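Local coordinates for putative S-adenosylmethionine-dependent methyltransferase (Bacteroides thetaiotaomicron, PDB 1WYZ), which probably acts as an S-adenosylmethionine-dependent methyltransferase of the RsmI-like family, with a substrate that is not established, at residues Ile32-Ala43 against Gly83-Glu91; Pro70-Ala81 against Asp103-Lys114. All blocks are in the same frame, centred on the assembly; numbering follows the deposited sequence.

The two contacts are neighbouring layers of one alpha/beta domain, their centres about 13 Å apart. Contact 1 joins strands 34-37 and 86-89 within a parallel sheet; contact 2 packs helices 70-81 and 100-110 together against the face of that sheet bearing His-34, Ile-36, Met-86 and Val-88. The chain threads both: helix 70-81 runs into strand 86-89, which in turn leads to helix 100-110. At the first of these junctions Ala-84 N probably donates to Pro-79 O, 3.1 Å away, and Pro-79 CG lies 3.5 Å from His-34 CD2. The unmodelled residues 92-98 follow contact 1 directly and precede contact 2's second helix. Neither contact includes a bound ligand.

Contact 1. Residues Ile32-Ala43 against Gly83-Glu91; sequences IRHFIVEDVRSA and GASMGVISE
Ile-36 and Gly-87 lie on adjacent parallel strands, 34-37 and 86-89, of the five-stranded sheet in the alpha/beta domain. Ile-36 uses both of its backbone polar atoms: its N donates to Gly-87 O (2.8 Å), and its O accepts from Ile-89 N. A third bond runs from Gly-87 N to His-34 O (3.2 Å). On its other edge strand 86-89 pairs with strand 5-8, while strand 34-37 pairs with strand 62-63.

On one face, the CD1 methyl of Ile-89 reaches CD2 of the Phe-35 ring (3.4 Å) and also approaches Val-37 CG1. The CG1 of Ile-89 stands anti to the carbonyl carbon (chi1 -49°), which brings CD1 over toward the neighbouring strand. Val-37 and Ile-89 run side by side in the same direction, with Val-37 CG1 3.6 Å from Ile-89 CB. Ile-32 CG2 rests 3.5 Å above one face of the Phe-35 ring plane, displaced toward its rim.

The other face carries selenomethionine Met-86, whose chain bends at SE (chi3 92°) and turns CE back against His-34 CB and Ile-36 CG1; Pro-79 and Leu-80 of helix 70-81 also touch it. Beyond the strands, the extended chain of Glu-38 crosses to Ser-90, whose OG donates to Glu-38 OE2 at 2.7 Å, nearly in line with the carboxylate C-O bond.

Contact 2. Residues Pro70-Ala81 against Asp103-Lys114; sequences PEDISGYLKPLA and DVVAIAQRQKLK
Helices 70-81 and 103-110 cross at -71° with their axes 9.7 Å apart at closest approach, and the turn after the second helix lengthens the contact through Gln-111 and Leu-113. Ile-107 fits as a knob into the hole formed by Pro-70, Ile-73, Ser-74 and Leu-77. Its side chain meets that of Ile-73 at about a right angle. With CG1 anti to the carbonyl carbon (chi1 -65°) and CG2 anti to the backbone N, the Ile-107 branches divide: CG1 lies 3.6 Å from Ile-73 CG2, while CG2 also reaches Leu-77 CD2.

Leu-77 divides its two methyls: CD1 slides past Val-104 to lie 4.0 Å from CG1, and CD2 fits against Ala-108 CB (3.8 Å) and Leu-113 CD1. A Schellman motif with Lys-112 at C-prime ends the second helix and brings Leu-113 back toward the first, where its CD1 meets Leu-80 CD2 tip to tip at 3.5 Å. Inward, Val-104 and Leu-80 both touch Leu-5 of the sheet.

At the outer margin, the extended chain of Gln-111 places NE2 3.1 Å from Ser-74 OG, a weak and bent hydrogen bond (131°). Cohesion therefore comes mainly from branched aliphatic groups interlocking above the sheet, with the amide-hydroxyl pair adding little directional hold at the solvent-facing margin beside Gln-111.

Contact 1. Residues Ile32-Ala43 against Gly83-Glu91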
loop_
_atom_site.group_PDB
_atom_site.type_symbol
_atom_site.label_atom_id
_atom_site.label_comp_id
_atom_site.label_asym_id
_atom_site.label_seq_id
_atom_site.Cartn_x
_atom_site.Cartn_y
_atom_site.Cartn_z
ATOM N N ILE A 32 -4.791 0.832 -23.882
ATOM C CA ILE A 32 -6.151 1.180 -23.479
ATOM C C ILE A 32 -6.773 2.326 -24.268
ATOM O O ILE A 32 -6.147 3.360 -24.472
ATOM C CB ILE A 32 -6.179 1.525 -21.994
ATOM C CG1 ILE A 32 -5.589 0.356 -21.198
ATOM C CG2 ILE A 32 -7.596 1.835 -21.561
ATOM C CD1 ILE A 32 -6.402 -0.919 -21.087
ATOM N N ARG A 33 -8.016 2.123 -24.696
ATOM C CA ARG A 33 -8.766 3.111 -25.472
ATOM C C ARG A 33 -9.928 3.678 -24.665
ATOM O O ARG A 33 -10.459 4.739 -24.993
ATOM C CB ARG A 33 -9.351 2.477 -26.736
ATOM C CG ARG A 33 -8.345 1.918 -27.729
ATOM C CD ARG A 33 -9.085 1.293 -28.910
ATOM N NE ARG A 33 -8.185 0.845 -29.968
ATOM C CZ ARG A 33 -8.589 0.295 -31.110
ATOM N NH1 ARG A 33 -9.886 0.120 -31.345
ATOM N NH2 ARG A 33 -7.696 -0.075 -32.023
ATOM N N HIS A 34 -10.328 2.950 -23.624
ATOM C CA HIS A 34 -11.450 3.344 -22.766
ATOM C C HIS A 34 -11.046 3.429 -21.296
ATOM O O HIS A 34 -10.593 2.449 -20.717
ATOM C CB HIS A 34 -12.589 2.325 -22.877
ATOM C CG HIS A 34 -12.857 1.857 -24.273
ATOM N ND1 HIS A 34 -11.890 1.270 -25.060
ATOM C CD2 HIS A 34 -13.994 1.850 -25.008
ATOM C CE1 HIS A 34 -12.419 0.919 -26.218
ATOM N NE2 HIS A 34 -13.694 1.260 -26.212
ATOM N N PHE A 35 -11.237 4.589 -20.687
ATOM C CA PHE A 35 -10.893 4.761 -19.285
ATOM C C PHE A 35 -12.120 5.100 -18.454
ATOM O O PHE A 35 -13.042 5.745 -18.928
ATOM C CB PHE A 35 -9.861 5.883 -19.111
ATOM C CG PHE A 35 -8.609 5.684 -19.905
ATOM C CD1 PHE A 35 -8.566 6.011 -21.260
ATOM C CD2 PHE A 35 -7.481 5.117 -19.316
ATOM C CE1 PHE A 35 -7.418 5.767 -22.020
ATOM C CE2 PHE A 35 -6.319 4.867 -20.075
ATOM C CZ PHE A 35 -6.290 5.192 -21.425
ATOM N N ILE A 36 -12.125 4.647 -17.210
ATOM C CA ILE A 36 -13.203 4.944 -16.284
ATOM C C ILE A 36 -12.484 5.821 -15.267
ATOM O O ILE A 36 -11.530 5.384 -14.627
ATOM C CB ILE A 36 -13.761 3.661 -15.622
ATOM C CG1 ILE A 36 -14.529 2.835 -16.656
ATOM C CG2 ILE A 36 -14.724 4.017 -14.499
ATOM C CD1 ILE A 36 -15.798 3.390 -17.205
ATOM N N VAL A 37 -12.932 7.065 -15.132
ATOM C CA VAL A 37 -12.269 8.011 -14.240
ATOM C C VAL A 37 -13.153 8.821 -13.302
ATOM O O VAL A 37 -14.360 8.952 -13.509
ATOM C CB VAL A 37 -11.445 9.013 -15.063
ATOM C CG1 VAL A 37 -10.350 8.284 -15.836
ATOM C CG2 VAL A 37 -12.367 9.754 -16.027
ATOM N N GLU A 38 -12.515 9.384 -12.278
ATOM C CA GLU A 38 -13.194 10.214 -11.289
ATOM C C GLU A 38 -13.276 11.654 -11.770
ATOM O O GLU A 38 -13.928 12.480 -11.139
ATOM C CB GLU A 38 -12.447 10.161 -9.957
ATOM C CG GLU A 38 -12.474 8.794 -9.304
ATOM C CD GLU A 38 -11.515 8.687 -8.139
ATOM O OE1 GLU A 38 -11.628 9.502 -7.200
ATOM O OE2 GLU A 38 -10.649 7.786 -8.167
ATOM N N ASP A 39 -12.606 11.945 -12.882
ATOM C CA ASP A 39 -12.610 13.280 -13.476
ATOM C C ASP A 39 -11.826 13.310 -14.783
ATOM O O ASP A 39 -10.605 13.144 -14.800
ATOM C CB ASP A 39 -12.026 14.314 -12.516
ATOM C CG ASP A 39 -12.002 15.706 -13.117
ATOM O OD1 ASP A 39 -13.061 16.170 -13.592
ATOM O OD2 ASP A 39 -10.925 16.334 -13.115
ATOM N N VAL A 40 -12.541 13.531 -15.878
ATOM C CA VAL A 40 -11.933 13.566 -17.198
ATOM C C VAL A 40 -10.864 14.647 -17.326
ATOM O O VAL A 40 -9.898 14.479 -18.064
ATOM C CB VAL A 40 -13.005 13.773 -18.291
ATOM C CG1 VAL A 40 -13.628 15.159 -18.155
ATOM C CG2 VAL A 40 -12.392 13.579 -19.666
ATOM N N ARG A 41 -11.029 15.754 -16.611
ATOM C CA ARG A 41 -10.043 16.819 -16.688
ATOM C C ARG A 41 -8.675 16.298 -16.264
ATOM O O ARG A 41 -7.774 16.155 -17.097
ATOM C CB ARG A 41 -10.452 18.007 -15.808
ATOM C CG ARG A 41 -11.693 18.737 -16.303
ATOM C CD ARG A 41 -11.597 20.246 -16.064
ATOM N NE ARG A 41 -10.596 20.893 -16.917
ATOM C CZ ARG A 41 -10.692 21.016 -18.242
ATOM N NH1 ARG A 41 -11.750 20.537 -18.884
ATOM N NH2 ARG A 41 -9.726 21.621 -18.925
ATOM N N SER A 42 -8.525 16.009 -14.974
ATOM C CA SER A 42 -7.265 15.498 -14.431
ATOM C C SER A 42 -6.783 14.256 -15.177
ATOM O O SER A 42 -5.591 14.111 -15.461
ATOM C CB SER A 42 -7.434 15.157 -12.947
ATOM O OG SER A 42 -6.279 14.503 -12.441
ATOM N N ALA A 43 -7.722 13.366 -15.488
ATOM C CA ALA A 43 -7.409 12.128 -16.196
ATOM C C ALA A 43 -6.828 12.406 -17.578
ATOM O O ALA A 43 -5.754 11.906 -17.923
ATOM C CB ALA A 43 -8.666 11.256 -16.315
ATOM N N GLY A 83 -13.865 -7.574 -24.983
ATOM C CA GLY A 83 -12.527 -8.017 -25.325
ATOM C C GLY A 83 -11.499 -6.908 -25.417
ATOM O O GLY A 83 -10.351 -7.154 -25.793
ATOM N N ALA A 84 -11.905 -5.686 -25.088
ATOM C CA ALA A 84 -10.993 -4.541 -25.121
ATOM C C ALA A 84 -10.542 -4.211 -23.700
ATOM O O ALA A 84 -11.353 -4.215 -22.772
ATOM C CB ALA A 84 -11.684 -3.336 -25.742
ATOM N N SER A 85 -9.253 -3.929 -23.523
ATOM C CA SER A 85 -8.732 -3.599 -22.201
ATOM C C SER A 85 -9.152 -2.188 -21.780
ATOM O O SER A 85 -9.297 -1.307 -22.626
ATOM C CB SER A 85 -7.208 -3.724 -22.195
ATOM O OG SER A 85 -6.807 -5.067 -22.436
HETATM N N MSE A 86 -9.370 -1.985 -20.480
HETATM C CA MSE A 86 -9.773 -0.679 -19.957
HETATM C C MSE A 86 -8.965 -0.275 -18.735
HETATM O O MSE A 86 -8.442 -1.119 -18.015
HETATM C CB MSE A 86 -11.246 -0.670 -19.574
HETATM C CG MSE A 86 -12.216 -0.951 -20.696
HETATM SE SE MSE A 86 -14.032 -0.786 -20.012
HETATM C CE MSE A 86 -14.374 1.089 -20.416
ATOM N N GLY A 87 -8.868 1.023 -18.486
ATOM C CA GLY A 87 -8.121 1.463 -17.327
ATOM C C GLY A 87 -8.948 2.330 -16.395
ATOM O O GLY A 87 -9.917 2.952 -16.823
ATOM N N VAL A 88 -8.581 2.348 -15.116
ATOM C CA VAL A 88 -9.266 3.176 -14.131
ATOM C C VAL A 88 -8.206 4.158 -13.637
ATOM O O VAL A 88 -7.060 3.767 -13.407
ATOM C CB VAL A 88 -9.810 2.347 -12.942
ATOM C CG1 VAL A 88 -10.555 3.252 -11.992
ATOM C CG2 VAL A 88 -10.736 1.248 -13.436
ATOM N N ILE A 89 -8.583 5.427 -13.492
ATOM C CA ILE A 89 -7.645 6.470 -13.056
ATOM C C ILE A 89 -8.230 7.354 -11.958
ATOM O O ILE A 89 -9.353 7.848 -12.089
ATOM C CB ILE A 89 -7.272 7.394 -14.226
ATOM C CG1 ILE A 89 -6.875 6.562 -15.442
ATOM C CG2 ILE A 89 -6.136 8.320 -13.815
ATOM C CD1 ILE A 89 -6.831 7.330 -16.762
ATOM N N SER A 90 -7.463 7.574 -10.892
ATOM C CA SER A 90 -7.937 8.399 -9.777
ATOM C C SER A 90 -7.476 9.860 -9.783
ATOM O O SER A 90 -6.850 10.327 -10.737
ATOM C CB SER A 90 -7.537 7.756 -8.446
ATOM O OG SER A 90 -8.270 6.565 -8.221
ATOM N N GLU A 91 -7.807 10.566 -8.703
ATOM C CA GLU A 91 -7.451 11.971 -8.522
ATOM C C GLU A 91 -7.905 12.838 -9.689
ATOM O O GLU A 91 -7.930 14.067 -9.589
ATOM C CB GLU A 91 -5.940 12.112 -8.340
ATOM C CG GLU A 91 -5.341 11.065 -7.421
ATOM C CD GLU A 91 -6.100 10.936 -6.117
ATOM O OE1 GLU A 91 -6.079 11.898 -5.316
ATOM O OE2 GLU A 91 -6.718 9.874 -5.898
#

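Contact 2. Residues Pro70-Ala81 against Asp103-Lys114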
loop_
_atom_site.group_PDB
_atom_site.type_symbol
_atom_site.label_atom_id
_atom_site.label_comp_id
_atom_site.label_asym_id
_atom_site.label_seq_id
_atom_site.Cartn_x
_atom_site.Cartn_y
_atom_site.Cartn_z
ATOM N N PRO A 70 -24.681 1.112 -10.074
ATOM C CA PRO A 70 -23.975 -0.127 -10.412
ATOM C C PRO A 70 -24.427 -0.620 -11.791
ATOM O O PRO A 70 -23.745 -1.417 -12.441
ATOM C CB PRO A 70 -24.372 -1.071 -9.281
ATOM C CG PRO A 70 -25.729 -0.582 -8.891
ATOM C CD PRO A 70 -25.557 0.916 -8.907
ATOM N N GLU A 71 -25.583 -0.125 -12.227
ATOM C CA GLU A 71 -26.138 -0.458 -13.534
ATOM C C GLU A 71 -25.330 0.264 -14.615
ATOM O O GLU A 71 -24.909 -0.345 -15.601
ATOM C CB GLU A 71 -27.608 -0.025 -13.602
ATOM C CG GLU A 71 -28.202 0.041 -15.011
ATOM C CD GLU A 71 -28.204 -1.297 -15.729
ATOM O OE1 GLU A 71 -27.110 -1.815 -16.036
ATOM O OE2 GLU A 71 -29.305 -1.830 -15.985
ATOM N N ASP A 72 -25.117 1.564 -14.419
ATOM C CA ASP A 72 -24.355 2.366 -15.367
ATOM C C ASP A 72 -22.915 1.872 -15.430
ATOM O O ASP A 72 -22.331 1.786 -16.510
ATOM C CB ASP A 72 -24.386 3.841 -14.963
ATOM C CG ASP A 72 -25.795 4.373 -14.812
ATOM O OD1 ASP A 72 -26.624 4.140 -15.724
ATOM O OD2 ASP A 72 -26.081 5.035 -13.789
ATOM N N ILE A 73 -22.345 1.550 -14.268
ATOM C CA ILE A 73 -20.975 1.043 -14.202
ATOM C C ILE A 73 -20.866 -0.154 -15.138
ATOM O O ILE A 73 -19.908 -0.274 -15.910
ATOM C CB ILE A 73 -20.613 0.569 -12.776
ATOM C CG1 ILE A 73 -20.534 1.760 -11.827
ATOM C CG2 ILE A 73 -19.278 -0.168 -12.779
ATOM C CD1 ILE A 73 -20.850 3.121 -12.391
ATOM N N SER A 74 -21.860 -1.037 -15.061
ATOM C CA SER A 74 -21.897 -2.231 -15.897
ATOM C C SER A 74 -21.801 -1.839 -17.368
ATOM O O SER A 74 -21.080 -2.473 -18.147
ATOM C CB SER A 74 -23.195 -2.999 -15.654
ATOM O OG SER A 74 -23.187 -4.228 -16.348
ATOM N N GLY A 75 -22.539 -0.791 -17.736
ATOM C CA GLY A 75 -22.528 -0.305 -19.105
ATOM C C GLY A 75 -21.143 0.181 -19.459
ATOM O O GLY A 75 -20.671 -0.003 -20.575
ATOM N N TYR A 76 -20.482 0.804 -18.496
ATOM C CA TYR A 76 -19.135 1.304 -18.723
ATOM C C TYR A 76 -18.151 0.168 -19.004
ATOM O O TYR A 76 -17.167 0.356 -19.720
ATOM C CB TYR A 76 -18.634 2.082 -17.509
ATOM C CG TYR A 76 -19.402 3.338 -17.192
ATOM C CD1 TYR A 76 -20.042 4.067 -18.194
ATOM C CD2 TYR A 76 -19.434 3.836 -15.893
ATOM C CE1 TYR A 76 -20.695 5.264 -17.900
ATOM C CE2 TYR A 76 -20.078 5.026 -15.593
ATOM C CZ TYR A 76 -20.706 5.736 -16.597
ATOM O OH TYR A 76 -21.347 6.913 -16.287
ATOM N N LEU A 77 -18.419 -1.003 -18.424
ATOM C CA LEU A 77 -17.571 -2.179 -18.585
ATOM C C LEU A 77 -17.767 -2.929 -19.902
ATOM O O LEU A 77 -16.957 -3.786 -20.256
ATOM C CB LEU A 77 -17.798 -3.148 -17.419
ATOM C CG LEU A 77 -17.020 -2.952 -16.114
ATOM C CD1 LEU A 77 -17.075 -1.519 -15.671
ATOM C CD2 LEU A 77 -17.607 -3.861 -15.046
ATOM N N LYS A 78 -18.836 -2.598 -20.620
ATOM C CA LYS A 78 -19.160 -3.258 -21.884
ATOM C C LYS A 78 -17.977 -3.445 -22.825
ATOM O O LYS A 78 -17.837 -4.499 -23.449
ATOM C CB LYS A 78 -20.286 -2.508 -22.603
ATOM C CG LYS A 78 -21.604 -2.571 -21.878
ATOM C CD LYS A 78 -22.736 -1.983 -22.694
ATOM C CE LYS A 78 -24.050 -2.120 -21.932
ATOM N NZ LYS A 78 -25.221 -1.610 -22.687
ATOM N N PRO A 79 -17.124 -2.422 -22.966
ATOM C CA PRO A 79 -15.993 -2.632 -23.868
ATOM C C PRO A 79 -15.127 -3.788 -23.358
ATOM O O PRO A 79 -14.694 -4.646 -24.137
ATOM C CB PRO A 79 -15.280 -1.291 -23.830
ATOM C CG PRO A 79 -16.435 -0.334 -23.732
ATOM C CD PRO A 79 -17.287 -0.990 -22.657
ATOM N N LEU A 80 -14.890 -3.811 -22.047
ATOM C CA LEU A 80 -14.089 -4.873 -21.443
ATOM C C LEU A 80 -14.764 -6.226 -21.679
ATOM O O LEU A 80 -14.110 -7.219 -22.018
ATOM C CB LEU A 80 -13.918 -4.633 -19.937
ATOM C CG LEU A 80 -13.160 -5.748 -19.212
ATOM C CD1 LEU A 80 -11.915 -6.109 -20.001
ATOM C CD2 LEU A 80 -12.805 -5.309 -17.813
ATOM N N ALA A 81 -16.077 -6.251 -21.491
ATOM C CA ALA A 81 -16.857 -7.452 -21.713
ATOM C C ALA A 81 -16.675 -7.872 -23.180
ATOM O O ALA A 81 -16.760 -9.057 -23.519
ATOM C CB ALA A 81 -18.323 -7.168 -21.423
ATOM N N ASP A 103 -15.762 0.853 -6.429
ATOM C CA ASP A 103 -17.079 0.425 -6.901
ATOM C C ASP A 103 -17.020 -0.189 -8.290
ATOM O O ASP A 103 -17.835 -1.043 -8.638
ATOM C CB ASP A 103 -18.052 1.607 -6.940
ATOM C CG ASP A 103 -18.450 2.079 -5.564
ATOM O OD1 ASP A 103 -17.646 2.788 -4.920
ATOM O OD2 ASP A 103 -19.572 1.729 -5.128
ATOM N N VAL A 104 -16.065 0.261 -9.093
ATOM C CA VAL A 104 -15.940 -0.266 -10.437
ATOM C C VAL A 104 -15.337 -1.662 -10.408
ATOM O O VAL A 104 -15.749 -2.542 -11.168
ATOM C CB VAL A 104 -15.087 0.655 -11.313
ATOM C CG1 VAL A 104 -14.838 0.006 -12.666
ATOM C CG2 VAL A 104 -15.815 1.979 -11.490
ATOM N N VAL A 105 -14.365 -1.858 -9.529
ATOM C CA VAL A 105 -13.724 -3.153 -9.398
ATOM C C VAL A 105 -14.753 -4.128 -8.843
ATOM O O VAL A 105 -14.834 -5.273 -9.285
ATOM C CB VAL A 105 -12.509 -3.063 -8.454
ATOM C CG1 VAL A 105 -11.927 -4.462 -8.195
ATOM C CG2 VAL A 105 -11.457 -2.114 -9.067
ATOM N N ALA A 106 -15.551 -3.658 -7.887
ATOM C CA ALA A 106 -16.581 -4.485 -7.270
ATOM C C ALA A 106 -17.569 -4.994 -8.329
ATOM O O ALA A 106 -17.914 -6.174 -8.356
ATOM C CB ALA A 106 -17.316 -3.693 -6.170
ATOM N N ILE A 107 -18.026 -4.109 -9.202
ATOM C CA ILE A 107 -18.942 -4.536 -10.246
ATOM C C ILE A 107 -18.197 -5.492 -11.187
ATOM O O ILE A 107 -18.734 -6.534 -11.579
ATOM C CB ILE A 107 -19.479 -3.336 -11.071
ATOM C CG1 ILE A 107 -20.341 -2.431 -10.198
ATOM C CG2 ILE A 107 -20.257 -3.846 -12.264
ATOM C CD1 ILE A 107 -21.403 -1.642 -10.837
ATOM N N ALA A 108 -16.956 -5.138 -11.532
ATOM C CA ALA A 108 -16.151 -5.962 -12.437
ATOM C C ALA A 108 -15.869 -7.369 -11.906
ATOM O O ALA A 108 -15.891 -8.325 -12.676
ATOM C CB ALA A 108 -14.835 -5.263 -12.786
ATOM N N GLN A 109 -15.607 -7.490 -10.602
ATOM C CA GLN A 109 -15.343 -8.791 -9.980
ATOM C C GLN A 109 -16.617 -9.607 -10.034
ATOM O O GLN A 109 -16.584 -10.816 -10.264
ATOM C CB GLN A 109 -14.910 -8.635 -8.512
ATOM C CG GLN A 109 -13.436 -8.260 -8.313
ATOM C CD GLN A 109 -12.469 -9.364 -8.747
ATOM O OE1 GLN A 109 -11.253 -9.232 -8.597
ATOM N NE2 GLN A 109 -13.008 -10.448 -9.294
ATOM N N ARG A 110 -17.736 -8.918 -9.829
ATOM C CA ARG A 110 -19.056 -9.534 -9.845
ATOM C C ARG A 110 -19.340 -10.160 -11.209
ATOM O O ARG A 110 -20.007 -11.194 -11.301
ATOM C CB ARG A 110 -20.113 -8.478 -9.514
ATOM C CG ARG A 110 -21.472 -9.030 -9.129
ATOM C CD ARG A 110 -22.349 -7.903 -8.618
ATOM N NE ARG A 110 -23.641 -8.356 -8.113
ATOM C CZ ARG A 110 -24.631 -7.535 -7.780
ATOM N NH1 ARG A 110 -24.471 -6.221 -7.902
ATOM N NH2 ARG A 110 -25.778 -8.020 -7.322
ATOM N N GLN A 111 -18.835 -9.528 -12.267
ATOM C CA GLN A 111 -19.029 -10.048 -13.612
ATOM C C GLN A 111 -17.848 -10.920 -14.000
ATOM O O GLN A 111 -17.668 -11.269 -15.164
ATOM C CB GLN A 111 -19.203 -8.899 -14.600
ATOM C CG GLN A 111 -20.410 -8.045 -14.265
ATOM C CD GLN A 111 -20.726 -7.027 -15.336
ATOM O OE1 GLN A 111 -19.866 -6.257 -15.744
ATOM N NE2 GLN A 111 -21.968 -7.017 -15.797
ATOM N N LYS A 112 -17.046 -11.265 -13.000
ATOM C CA LYS A 112 -15.876 -12.112 -13.183
ATOM C C LYS A 112 -14.945 -11.632 -14.300
ATOM O O LYS A 112 -14.346 -12.433 -15.011
ATOM C CB LYS A 112 -16.325 -13.553 -13.433
ATOM C CG LYS A 112 -15.208 -14.567 -13.525
ATOM C CD LYS A 112 -15.702 -15.848 -14.195
ATOM C CE LYS A 112 -14.548 -16.784 -14.540
ATOM N NZ LYS A 112 -13.591 -16.178 -15.519
ATOM N N LEU A 113 -14.831 -10.314 -14.457
ATOM C CA LEU A 113 -13.925 -9.751 -15.458
ATOM C C LEU A 113 -12.544 -9.713 -14.814
ATOM O O LEU A 113 -12.432 -9.582 -13.584
ATOM C CB LEU A 113 -14.324 -8.321 -15.830
ATOM C CG LEU A 113 -15.666 -8.066 -16.508
ATOM C CD1 LEU A 113 -15.863 -6.544 -16.644
ATOM C CD2 LEU A 113 -15.724 -8.786 -17.864
ATOM N N LYS A 114 -11.501 -9.816 -15.639
ATOM C CA LYS A 114 -10.119 -9.784 -15.152
ATOM C C LYS A 114 -9.706 -8.388 -14.690
ATOM O O LYS A 114 -9.869 -7.398 -15.406
ATOM C CB LYS A 114 -9.149 -10.258 -16.246
ATOM C CG LYS A 114 -7.680 -10.176 -15.867
ATOM C CD LYS A 114 -7.403 -11.025 -14.660
ATOM C CE LYS A 114 -5.922 -11.227 -14.464
ATOM N NZ LYS A 114 -5.324 -11.885 -15.654
#